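Local coordinates for protein cytochrome c552 (Thermochromatium tepidum, PDB 5ZE8) that holds five c-type hemes and probably passes electrons at low potential in a thermophilic purple sulfur photosynthetic bacterium, at residues R54-S59 with Y121-N126; P70-F75 with Y101-N106; N338-D341 with K345-P348. All coordinates share one frame; numbering follows the deposited sequence.

Interaction 1: residues R54-S59 with Y121-N126; sequences RQWKGS and YTEGVN. With HEC (heme c), chain D.
Trp56 and Asn126 mark the closest backbone approach, their CA atoms 8.0 Å apart, so side chains must span the gap between helix 50-57 and the loop that follows helix 119-122. Trp56 does most of this. With CG anti to the backbone N (chi1 169°), its indole reaches across to the loop, and NE1 donates to Val125 O at 2.9 Å. The bond is nearly straight at 163° and lies close to the ring plane. At the same rim, CZ2 comes within 3.5 Å of Glu123 O and CH2 meets the CB of Glu123, while Asn126 CB approaches CZ2 obliquely at 3.6 Å.

The indole also lines the heme pocket: the CAB of heme D lies over one of its faces, and its CD1 rests 3.6 Å from CMC. The contact belongs to the c554 and c-prime part of this multiheme cytochrome c. Asn126 N-caps helix 127-131 through OD1 and Ala129 N. The amide's other end, ND2, donates to Glu123 OE1 at 3.0 Å, on the anti side of the carboxylate and tilted out of its plane. That carboxylate is also held by Ser41 and Ser42. Lys57 NZ reaches it through a water whose bond to Glu123 OE2 is weak.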
loop_
_atom_site.group_PDB
_atom_site.type_symbol
_atom_site.label_atom_id
_atom_site.label_comp_id
_atom_site.label_asym_id
_atom_site.label_seq_id
_atom_site.Cartn_x
_atom_site.Cartn_y
_atom_site.Cartn_z
ATOM N N ARG A 54 -19.327 1.248 0.920
ATOM C CA ARG A 54 -18.881 2.190 1.937
ATOM C C ARG A 54 -17.384 2.005 2.297
ATOM O O ARG A 54 -16.604 2.951 2.384
ATOM C CB ARG A 54 -19.699 2.111 3.231
ATOM C CG ARG A 54 -19.173 3.003 4.338
ATOM C CD ARG A 54 -20.197 3.176 5.465
ATOM N NE ARG A 54 -20.943 2.025 5.579
ATOM C CZ ARG A 54 -22.214 1.771 5.229
ATOM N NH1 ARG A 54 -23.148 2.660 4.946
ATOM N NH2 ARG A 54 -22.565 0.491 5.265
ATOM N N GLN A 55 -16.983 0.742 2.439
ATOM C CA GLN A 55 -15.586 0.433 2.762
ATOM C C GLN A 55 -14.654 0.820 1.624
ATOM O O GLN A 55 -13.603 1.467 1.879
ATOM C CB GLN A 55 -15.485 -1.045 3.055
ATOM C CG GLN A 55 -16.168 -1.499 4.367
ATOM C CD GLN A 55 -16.294 -3.013 4.484
ATOM O OE1 GLN A 55 -16.153 -3.768 3.533
ATOM N NE2 GLN A 55 -16.757 -3.429 5.700
ATOM N N TRP A 56 -15.029 0.423 0.419
ATOM C CA TRP A 56 -14.250 0.689 -0.769
ATOM C C TRP A 56 -14.087 2.199 -0.980
ATOM O O TRP A 56 -12.991 2.639 -1.310
ATOM C CB TRP A 56 -14.878 0.023 -2.016
ATOM C CG TRP A 56 -14.219 0.528 -3.303
ATOM C CD1 TRP A 56 -13.035 0.159 -3.799
ATOM C CD2 TRP A 56 -14.714 1.543 -4.130
ATOM N NE1 TRP A 56 -12.729 0.900 -4.877
ATOM C CE2 TRP A 56 -13.751 1.772 -5.115
ATOM C CE3 TRP A 56 -15.887 2.280 -4.149
ATOM C CZ2 TRP A 56 -13.903 2.695 -6.088
ATOM C CZ3 TRP A 56 -16.004 3.270 -5.124
ATOM C CH2 TRP A 56 -15.023 3.410 -6.105
ATOM N N LYS A 57 -15.151 2.973 -0.787
ATOM C CA LYS A 57 -15.122 4.387 -1.149
ATOM C C LYS A 57 -14.153 5.164 -0.360
ATOM O O LYS A 57 -13.547 6.140 -0.864
ATOM C CB LYS A 57 -16.524 4.969 -1.046
ATOM C CG LYS A 57 -16.688 6.352 -1.658
ATOM C CD LYS A 57 -16.454 6.396 -3.139
ATOM C CE LYS A 57 -16.801 7.761 -3.808
ATOM N NZ LYS A 57 -16.239 7.817 -5.209
ATOM N N GLY A 58 -13.939 4.780 0.878
ATOM C CA GLY A 58 -12.935 5.370 1.721
ATOM C C GLY A 58 -11.507 4.919 1.574
ATOM O O GLY A 58 -10.627 5.415 2.233
ATOM N N SER A 59 -11.301 3.911 0.724
ATOM C CA SER A 59 -9.984 3.314 0.588
ATOM C C SER A 59 -9.085 4.019 -0.415
ATOM O O SER A 59 -9.576 4.673 -1.307
ATOM C CB SER A 59 -10.096 1.839 0.139
ATOM O OG SER A 59 -10.460 1.704 -1.223
ATOM N N TYR A 121 -12.816 6.053 -14.871
ATOM C CA TYR A 121 -11.472 6.528 -14.703
ATOM C C TYR A 121 -11.313 7.266 -13.361
ATOM O O TYR A 121 -10.326 7.102 -12.642
ATOM C CB TYR A 121 -11.120 7.479 -15.900
ATOM C CG TYR A 121 -11.519 6.956 -17.255
ATOM C CD1 TYR A 121 -11.575 5.589 -17.554
ATOM C CD2 TYR A 121 -11.837 7.854 -18.271
ATOM C CE1 TYR A 121 -11.929 5.119 -18.822
ATOM C CE2 TYR A 121 -12.201 7.378 -19.522
ATOM C CZ TYR A 121 -12.257 6.064 -19.797
ATOM O OH TYR A 121 -12.605 5.557 -21.023
ATOM N N THR A 122 -12.318 8.086 -12.975
ATOM C CA THR A 122 -12.182 8.834 -11.746
ATOM C C THR A 122 -12.203 7.942 -10.491
ATOM O O THR A 122 -11.599 8.325 -9.492
ATOM C CB THR A 122 -13.214 9.966 -11.540
ATOM O OG1 THR A 122 -14.507 9.427 -11.485
ATOM C CG2 THR A 122 -13.146 10.892 -12.756
ATOM N N GLU A 123 -12.828 6.798 -10.617
ATOM C CA GLU A 123 -12.943 5.874 -9.513
ATOM C C GLU A 123 -11.705 5.006 -9.316
ATOM O O GLU A 123 -11.721 4.186 -8.358
ATOM C CB GLU A 123 -14.170 4.968 -9.707
ATOM C CG GLU A 123 -15.497 5.755 -9.690
ATOM C CD GLU A 123 -16.697 4.919 -10.009
ATOM O OE1 GLU A 123 -16.624 3.689 -10.186
ATOM O OE2 GLU A 123 -17.843 5.478 -10.091
ATOM N N GLY A 124 -10.661 5.158 -10.134
ATOM C CA GLY A 124 -9.399 4.506 -9.757
ATOM C C GLY A 124 -9.528 2.957 -9.794
ATOM O O GLY A 124 -10.064 2.403 -10.782
ATOM N N VAL A 125 -9.016 2.343 -8.729
ATOM C CA VAL A 125 -9.103 0.887 -8.645
ATOM C C VAL A 125 -10.486 0.566 -8.055
ATOM O O VAL A 125 -10.650 0.478 -6.844
ATOM C CB VAL A 125 -7.933 0.370 -7.779
ATOM C CG1 VAL A 125 -7.967 -1.150 -7.707
ATOM C CG2 VAL A 125 -6.598 0.709 -8.386
ATOM N N ASN A 126 -11.433 0.383 -8.961
ATOM C CA ASN A 126 -12.839 0.304 -8.599
ATOM C C ASN A 126 -13.386 -1.107 -8.688
ATOM O O ASN A 126 -12.627 -2.040 -8.939
ATOM C CB ASN A 126 -13.619 1.325 -9.380
ATOM C CG ASN A 126 -13.863 0.974 -10.795
ATOM O OD1 ASN A 126 -13.351 -0.023 -11.295
ATOM N ND2 ASN A 126 -14.713 1.816 -11.492
HETATM FE FE HEC D . -14.672 -7.010 -4.260
HETATM C CHA HEC D . -15.008 -10.173 -2.850
HETATM C CHB HEC D . -18.029 -6.718 -4.421
HETATM C CHC HEC D . -14.325 -3.625 -5.057
HETATM C CHD HEC D . -11.367 -7.519 -4.722
HETATM N NA HEC D . -16.188 -8.177 -3.734
HETATM C C1A HEC D . -16.141 -9.415 -3.151
HETATM C C2A HEC D . -17.472 -9.839 -2.818
HETATM C C3A HEC D . -18.344 -8.860 -3.288
HETATM C C4A HEC D . -17.529 -7.857 -3.838
HETATM C CMA HEC D . -19.870 -8.786 -3.210
HETATM C CAA HEC D . -17.789 -11.122 -2.021
HETATM C CBA HEC D . -17.762 -10.700 -0.546
HETATM C CGA HEC D . -18.091 -11.868 0.364
HETATM O O1A HEC D . -19.034 -12.657 0.070
HETATM O O2A HEC D . -17.543 -11.942 1.476
HETATM N NB HEC D . -15.927 -5.457 -4.679
HETATM C C1B HEC D . -17.242 -5.604 -4.723
HETATM C C2B HEC D . -17.815 -4.308 -5.046
HETATM C C3B HEC D . -16.809 -3.417 -5.176
HETATM C C4B HEC D . -15.593 -4.168 -4.988
HETATM C CMB HEC D . -19.298 -4.021 -5.104
HETATM C CAB HEC D . -16.784 -1.960 -5.333
HETATM C CBB HEC D . -17.515 -1.198 -4.412
HETATM N NC HEC D . -13.154 -5.823 -4.782
HETATM C C1C HEC D . -13.161 -4.454 -5.028
HETATM C C2C HEC D . -11.859 -3.988 -5.309
HETATM C C3C HEC D . -11.001 -5.082 -5.312
HETATM C C4C HEC D . -11.829 -6.221 -4.934
HETATM C CMC HEC D . -11.555 -2.562 -5.716
HETATM C CAC HEC D . -9.525 -5.091 -5.567
HETATM C CBC HEC D . -8.661 -4.182 -4.859
HETATM N ND HEC D . -13.471 -8.495 -3.871
HETATM C C1D HEC D . -12.118 -8.534 -4.157
HETATM C C2D HEC D . -11.500 -9.822 -3.728
HETATM C C3D HEC D . -12.521 -10.544 -3.210
HETATM C C4D HEC D . -13.762 -9.727 -3.285
HETATM C CMD HEC D . -10.100 -10.271 -3.981
HETATM C CAD HEC D . -12.414 -11.933 -2.657
HETATM C CBD HEC D . -11.950 -11.915 -1.194
HETATM C CGD HEC D . -11.453 -13.295 -0.786
HETATM O O1D HEC D . -10.282 -13.481 -0.430
HETATM O O2D HEC D . -12.264 -14.201 -0.708
HETATM O O HOH W 1 -18.036 5.924 -6.692
#

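Interaction 2: residues P70-F75 with Y101-N106. With HEC (heme c), chain C.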
loop_
_atom_site.group_PDB
_atom_site.type_symbol
_atom_site.label_atom_id
_atom_site.label_comp_id
_atom_site.label_asym_id
_atom_site.label_seq_id
_atom_site.Cartn_x
_atom_site.Cartn_y
_atom_site.Cartn_z
ATOM N N PRO A 70 -3.437 13.434 -3.434
ATOM C CA PRO A 70 -2.523 14.526 -3.746
ATOM C C PRO A 70 -1.038 14.164 -3.721
ATOM O O PRO A 70 -0.228 14.791 -4.385
ATOM C CB PRO A 70 -2.847 15.543 -2.645
ATOM C CG PRO A 70 -3.288 14.714 -1.557
ATOM C CD PRO A 70 -3.996 13.543 -2.091
ATOM N N ILE A 71 -0.636 13.084 -3.028
ATOM C CA ILE A 71 0.744 12.619 -3.070
ATOM C C ILE A 71 1.053 12.023 -4.425
ATOM O O ILE A 71 1.943 12.433 -5.142
ATOM C CB ILE A 71 1.016 11.608 -1.921
ATOM C CG1 ILE A 71 0.952 12.324 -0.556
ATOM C CG2 ILE A 71 2.355 10.976 -2.103
ATOM C CD1 ILE A 71 1.139 11.363 0.652
ATOM N N HIS A 72 0.269 11.018 -4.817
ATOM C CA HIS A 72 0.433 10.481 -6.150
ATOM C C HIS A 72 0.263 11.577 -7.197
ATOM O O HIS A 72 0.986 11.591 -8.207
ATOM C CB HIS A 72 -0.607 9.361 -6.446
ATOM C CG HIS A 72 -0.630 8.911 -7.877
ATOM N ND1 HIS A 72 0.439 8.296 -8.485
ATOM C CD2 HIS A 72 -1.621 8.927 -8.796
ATOM C CE1 HIS A 72 0.099 7.979 -9.729
ATOM N NE2 HIS A 72 -1.119 8.381 -9.953
ATOM N N GLY A 73 -0.651 12.480 -6.992
ATOM C CA GLY A 73 -0.873 13.543 -8.008
ATOM C C GLY A 73 0.282 14.435 -8.236
ATOM O O GLY A 73 0.520 14.889 -9.386
ATOM N N LEU A 74 1.021 14.743 -7.173
ATOM C CA LEU A 74 2.188 15.644 -7.253
ATOM C C LEU A 74 3.231 14.905 -8.144
ATOM O O LEU A 74 3.847 15.476 -9.072
ATOM C CB LEU A 74 2.749 15.898 -5.839
ATOM C CG LEU A 74 3.825 16.996 -5.672
ATOM C CD1 LEU A 74 4.122 17.158 -4.181
ATOM C CD2 LEU A 74 5.117 16.840 -6.440
ATOM N N PHE A 75 3.500 13.626 -7.857
ATOM C CA PHE A 75 4.494 12.867 -8.608
ATOM C C PHE A 75 4.008 12.663 -10.066
ATOM O O PHE A 75 4.790 12.785 -11.015
ATOM C CB PHE A 75 4.787 11.537 -7.968
ATOM C CG PHE A 75 5.671 11.594 -6.770
ATOM C CD1 PHE A 75 5.220 11.982 -5.546
ATOM C CD2 PHE A 75 7.044 11.368 -6.966
ATOM C CE1 PHE A 75 6.050 11.975 -4.455
ATOM C CE2 PHE A 75 7.868 11.379 -5.871
ATOM C CZ PHE A 75 7.366 11.662 -4.637
ATOM N N TYR A 101 -1.647 1.873 -15.374
ATOM C CA TYR A 101 -1.902 0.470 -15.348
ATOM C C TYR A 101 -2.320 -0.021 -13.977
ATOM O O TYR A 101 -3.040 -1.012 -13.852
ATOM C CB TYR A 101 -0.716 -0.333 -15.878
ATOM C CG TYR A 101 -0.234 -0.018 -17.297
ATOM C CD1 TYR A 101 -1.124 0.106 -18.317
ATOM C CD2 TYR A 101 1.080 0.103 -17.536
ATOM C CE1 TYR A 101 -0.669 0.423 -19.582
ATOM C CE2 TYR A 101 1.560 0.340 -18.806
ATOM C CZ TYR A 101 0.624 0.526 -19.795
ATOM O OH TYR A 101 1.077 0.825 -21.168
ATOM N N CYS A 102 -1.847 0.653 -12.971
ATOM C CA CYS A 102 -2.096 0.331 -11.520
ATOM C C CYS A 102 -3.003 1.331 -10.849
ATOM O O CYS A 102 -3.834 0.952 -10.060
ATOM C CB CYS A 102 -0.826 0.208 -10.667
ATOM S SG CYS A 102 0.344 -1.019 -11.441
ATOM N N HIS A 103 -2.817 2.638 -11.156
ATOM C CA HIS A 103 -3.544 3.733 -10.464
ATOM C C HIS A 103 -4.853 4.108 -11.146
ATOM O O HIS A 103 -5.704 4.718 -10.489
ATOM C CB HIS A 103 -2.693 4.985 -10.352
ATOM C CG HIS A 103 -1.556 4.914 -9.381
ATOM N ND1 HIS A 103 -1.676 5.449 -8.104
ATOM C CD2 HIS A 103 -0.256 4.416 -9.479
ATOM C CE1 HIS A 103 -0.527 5.256 -7.465
ATOM N NE2 HIS A 103 0.351 4.639 -8.255
ATOM N N ALA A 104 -5.038 3.824 -12.446
ATOM C CA ALA A 104 -6.284 4.151 -13.127
ATOM C C ALA A 104 -6.563 3.057 -14.146
ATOM O O ALA A 104 -6.598 3.304 -15.354
ATOM C CB ALA A 104 -6.255 5.536 -13.705
ATOM N N PRO A 105 -6.786 1.827 -13.667
ATOM C CA PRO A 105 -6.833 0.697 -14.564
ATOM C C PRO A 105 -7.812 0.781 -15.663
ATOM O O PRO A 105 -7.512 0.352 -16.801
ATOM C CB PRO A 105 -7.053 -0.516 -13.616
ATOM C CG PRO A 105 -7.579 0.093 -12.367
ATOM C CD PRO A 105 -6.893 1.411 -12.257
ATOM N N ASN A 106 -9.027 1.319 -15.435
ATOM C CA ASN A 106 -9.958 1.358 -16.549
ATOM C C ASN A 106 -9.621 2.390 -17.602
ATOM O O ASN A 106 -9.982 2.166 -18.770
ATOM C CB ASN A 106 -11.348 1.604 -16.019
ATOM C CG ASN A 106 -11.781 0.543 -14.974
ATOM O OD1 ASN A 106 -11.597 -0.697 -15.152
ATOM N ND2 ASN A 106 -12.484 1.035 -13.938
HETATM FE FE HEC C . 2.373 4.144 -7.785
HETATM C CHA HEC C . 1.784 4.402 -4.397
HETATM C CHB HEC C . 3.324 7.405 -7.827
HETATM C CHC HEC C . 3.272 3.849 -10.995
HETATM C CHD HEC C . 1.439 0.892 -7.750
HETATM N NA HEC C . 2.565 5.600 -6.475
HETATM C C1A HEC C . 2.245 5.524 -5.081
HETATM C C2A HEC C . 2.663 6.718 -4.397
HETATM C C3A HEC C . 3.119 7.547 -5.333
HETATM C C4A HEC C . 3.071 6.858 -6.584
HETATM C CMA HEC C . 3.679 8.922 -5.152
HETATM C CAA HEC C . 2.446 7.040 -2.967
HETATM C CBA HEC C . 0.974 7.514 -2.812
HETATM C CGA HEC C . 0.491 7.856 -1.439
HETATM O O1A HEC C . -0.671 8.357 -1.204
HETATM O O2A HEC C . 1.213 7.657 -0.408
HETATM N NB HEC C . 3.083 5.463 -9.169
HETATM C C1B HEC C . 3.339 6.744 -9.017
HETATM C C2B HEC C . 3.677 7.306 -10.287
HETATM C C3B HEC C . 3.748 6.336 -11.231
HETATM C C4B HEC C . 3.375 5.112 -10.465
HETATM C CMB HEC C . 3.985 8.755 -10.470
HETATM C CAB HEC C . 4.117 6.360 -12.651
HETATM C CBB HEC C . 5.273 7.102 -12.996
HETATM N NC HEC C . 2.378 2.664 -9.102
HETATM C C1C HEC C . 2.857 2.670 -10.433
HETATM C C2C HEC C . 2.746 1.396 -11.050
HETATM C C3C HEC C . 2.155 0.556 -10.135
HETATM C C4C HEC C . 1.931 1.378 -8.945
HETATM C CMC HEC C . 3.109 1.085 -12.457
HETATM C CAC HEC C . 1.805 -0.870 -10.272
HETATM C CBC HEC C . 2.875 -1.719 -10.668
HETATM N ND HEC C . 1.689 2.944 -6.407
HETATM C C1D HEC C . 1.313 1.646 -6.543
HETATM C C2D HEC C . 0.893 1.062 -5.296
HETATM C C3D HEC C . 1.049 1.998 -4.361
HETATM C C4D HEC C . 1.551 3.188 -5.059
HETATM C CMD HEC C . 0.463 -0.355 -5.115
HETATM C CAD HEC C . 0.717 1.887 -2.867
HETATM C CBD HEC C . 2.007 1.515 -2.217
HETATM C CGD HEC C . 1.924 1.426 -0.692
HETATM O O1D HEC C . 0.884 1.428 -0.092
HETATM O O2D HEC C . 3.008 1.412 -0.014
#
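His72, on helix 70-79, and His103, at the end of helix 100-103, meet ring on ring. The two imidazoles form a face-to-face stack with centroids 3.6 Å apart and planes within 1° of parallel. They come from opposite directions, and each puts an atom over the centre of the other: His103 ND1 above His72, His72 CE1 above His103. A chi1 of 171° swings the His72 ring away from its own backbone N and out from the helix to this meeting point.

Bonds to the heme fix the other partner. His103 NE2 ligates the iron at 2.1 Å, and the preceding Cys102 is joined through SG to CAC of the porphyrin by a 1.9 Å thioether, the last cysteine and histidine of a CXXCH heme-attachment motif.

Van der Waals contacts add to the heme pocket. His72 turns its edge to the macrocycle, ND1 lying 3.1 Å from the meso carbon CHB. Further along the same helix, Phe75 CD1 packs against methyl CMA at 3.4 Å, and Ile71 lies against the propionate at CGA. With only the methyl of an alanine at His72, the ligand ring would probably lose its stacking partner and turn more easily about its bond to iron. The stacked imidazole thus probably helps, with the hydrogen bond at His103 ND1, to set the rotation of the axial ligand.

Interaction 3: residues N338-D341 with K345-P348; sequences NAAD and KDDP
Asp346, the last residue of helix 343-346, and Asp347 just beyond it reach back to the loop 338-341 with two side-chain hydrogen bonds. In the first, Asp346 OD2 receives the backbone N of Asp341 at 2.7 Å, nearly along its C-O axis and with an almost straight N-H at 169°. In the second, Asn338 ND2 donates a hydrogen bond to Asp347 OD2 at 2.8 Å, on the anti lone pair, the donor amide turned 75° from the carboxylate plane. Asp347 can reach it because chi1 of -175° extends its CG away from its own backbone N. The same OD2 is also bonded to Tyr388 OH, and the Asn338 amide makes further bonds to Leu323 O and Leu325 N, which fix its flip.

Apolar contact fills the space between these bonds. The methyl of Ala339 sits against CB of both aspartates, 3.8 Å from that of Asp346 and 4.0 Å from that of Asp347.

Charge works the other way at the loop's far end: Asp341 OD1 and Asp346 OD2 stand 3.7 Å apart, so one of the two carboxylates may be somewhat harder to ionise.

Together these contacts close a compact connection in an antiparallel sheet: strand 334-337 leads through this loop and short helix into strand 351-357, and Asn338 ties the turn to strand 320-328, with which both of those strands pair.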
loop_
_atom_site.group_PDB
_atom_site.type_symbol
_atom_site.label_atom_id
_atom_site.label_comp_id
_atom_site.label_asym_id
_atom_site.label_seq_id
_atom_site.Cartn_x
_atom_site.Cartn_y
_atom_site.Cartn_z
ATOM N N ASN A 338 18.218 9.592 21.733
ATOM C CA ASN A 338 19.022 8.801 20.790
ATOM C C ASN A 338 19.407 9.651 19.589
ATOM O O ASN A 338 20.472 9.393 18.952
ATOM C CB ASN A 338 18.257 7.527 20.290
ATOM C CG ASN A 338 17.019 7.847 19.480
ATOM O OD1 ASN A 338 16.160 8.654 19.900
ATOM N ND2 ASN A 338 16.904 7.208 18.256
ATOM N N ALA A 339 18.549 10.570 19.237
ATOM C CA ALA A 339 18.637 11.339 18.045
ATOM C C ALA A 339 18.153 12.662 18.429
ATOM O O ALA A 339 16.998 12.839 18.889
ATOM C CB ALA A 339 17.775 10.759 16.924
ATOM N N ALA A 340 19.070 13.622 18.275
ATOM C CA ALA A 340 18.791 14.983 18.619
ATOM C C ALA A 340 17.670 15.495 17.770
ATOM O O ALA A 340 16.692 15.981 18.326
ATOM C CB ALA A 340 20.019 15.862 18.486
ATOM N N ASP A 341 17.827 15.371 16.447
ATOM C CA ASP A 341 16.792 15.684 15.461
ATOM C C ASP A 341 16.334 14.332 14.789
ATOM O O ASP A 341 15.796 13.446 15.474
ATOM C CB ASP A 341 17.327 16.643 14.372
ATOM C CG ASP A 341 18.028 17.879 14.915
ATOM O OD1 ASP A 341 18.618 17.813 16.022
ATOM O OD2 ASP A 341 18.040 18.918 14.198
ATOM N N LYS A 345 19.778 11.166 10.150
ATOM C CA LYS A 345 21.053 11.910 10.349
ATOM C C LYS A 345 21.708 11.678 11.678
ATOM O O LYS A 345 22.922 11.713 11.778
ATOM C CB LYS A 345 20.759 13.376 10.245
ATOM C CG LYS A 345 20.224 13.828 8.866
ATOM C CD LYS A 345 20.214 15.312 8.664
ATOM C CE LYS A 345 19.721 15.562 7.250
ATOM N NZ LYS A 345 19.717 17.016 7.022
ATOM N N ASP A 346 20.937 11.521 12.728
ATOM C CA ASP A 346 21.524 11.391 14.066
ATOM C C ASP A 346 21.626 10.039 14.690
ATOM O O ASP A 346 22.381 9.896 15.610
ATOM C CB ASP A 346 20.741 12.279 15.005
ATOM C CG ASP A 346 20.929 13.755 14.694
ATOM O OD1 ASP A 346 21.862 14.150 13.992
ATOM O OD2 ASP A 346 20.133 14.540 15.233
ATOM N N ASP A 347 20.892 9.006 14.207
ATOM C CA ASP A 347 20.989 7.677 14.756
ATOM C C ASP A 347 20.530 6.662 13.690
ATOM O O ASP A 347 19.386 6.187 13.726
ATOM C CB ASP A 347 20.093 7.575 15.981
ATOM C CG ASP A 347 20.219 6.263 16.701
ATOM O OD1 ASP A 347 21.195 5.498 16.514
ATOM O OD2 ASP A 347 19.314 5.917 17.521
ATOM N N PRO A 348 21.363 6.402 12.682
ATOM C CA PRO A 348 20.867 5.604 11.536
ATOM C C PRO A 348 20.310 4.221 11.807
ATOM O O PRO A 348 19.409 3.789 11.031
ATOM C CB PRO A 348 22.086 5.573 10.595
ATOM C CG PRO A 348 22.786 6.896 10.938
ATOM C CD PRO A 348 22.682 7.015 12.391
#

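Interactions 1 and 2 are neighbours in a heme-binding region near the start of the modelled chain, their centres 12 Å apart and all four segments in the part related to cytochrome c554 and c-prime. Along the sequence, 70-75 and 101-106 both fall between 54-59 and 121-126, so the second contact is enclosed by the first. They also touch, through a probable hydrogen bond from Asn106 ND2 to Asn126 OD1 and packing of Val125 on Cys102, which links the surroundings of two hemes. Interaction 3 comes later, in the antiparallel sheet region, about 39 Å from interaction 1 and 34 Å from interaction 2, centre to centre. It lies apart from both, its nearest atoms about 18 Å from interaction 2.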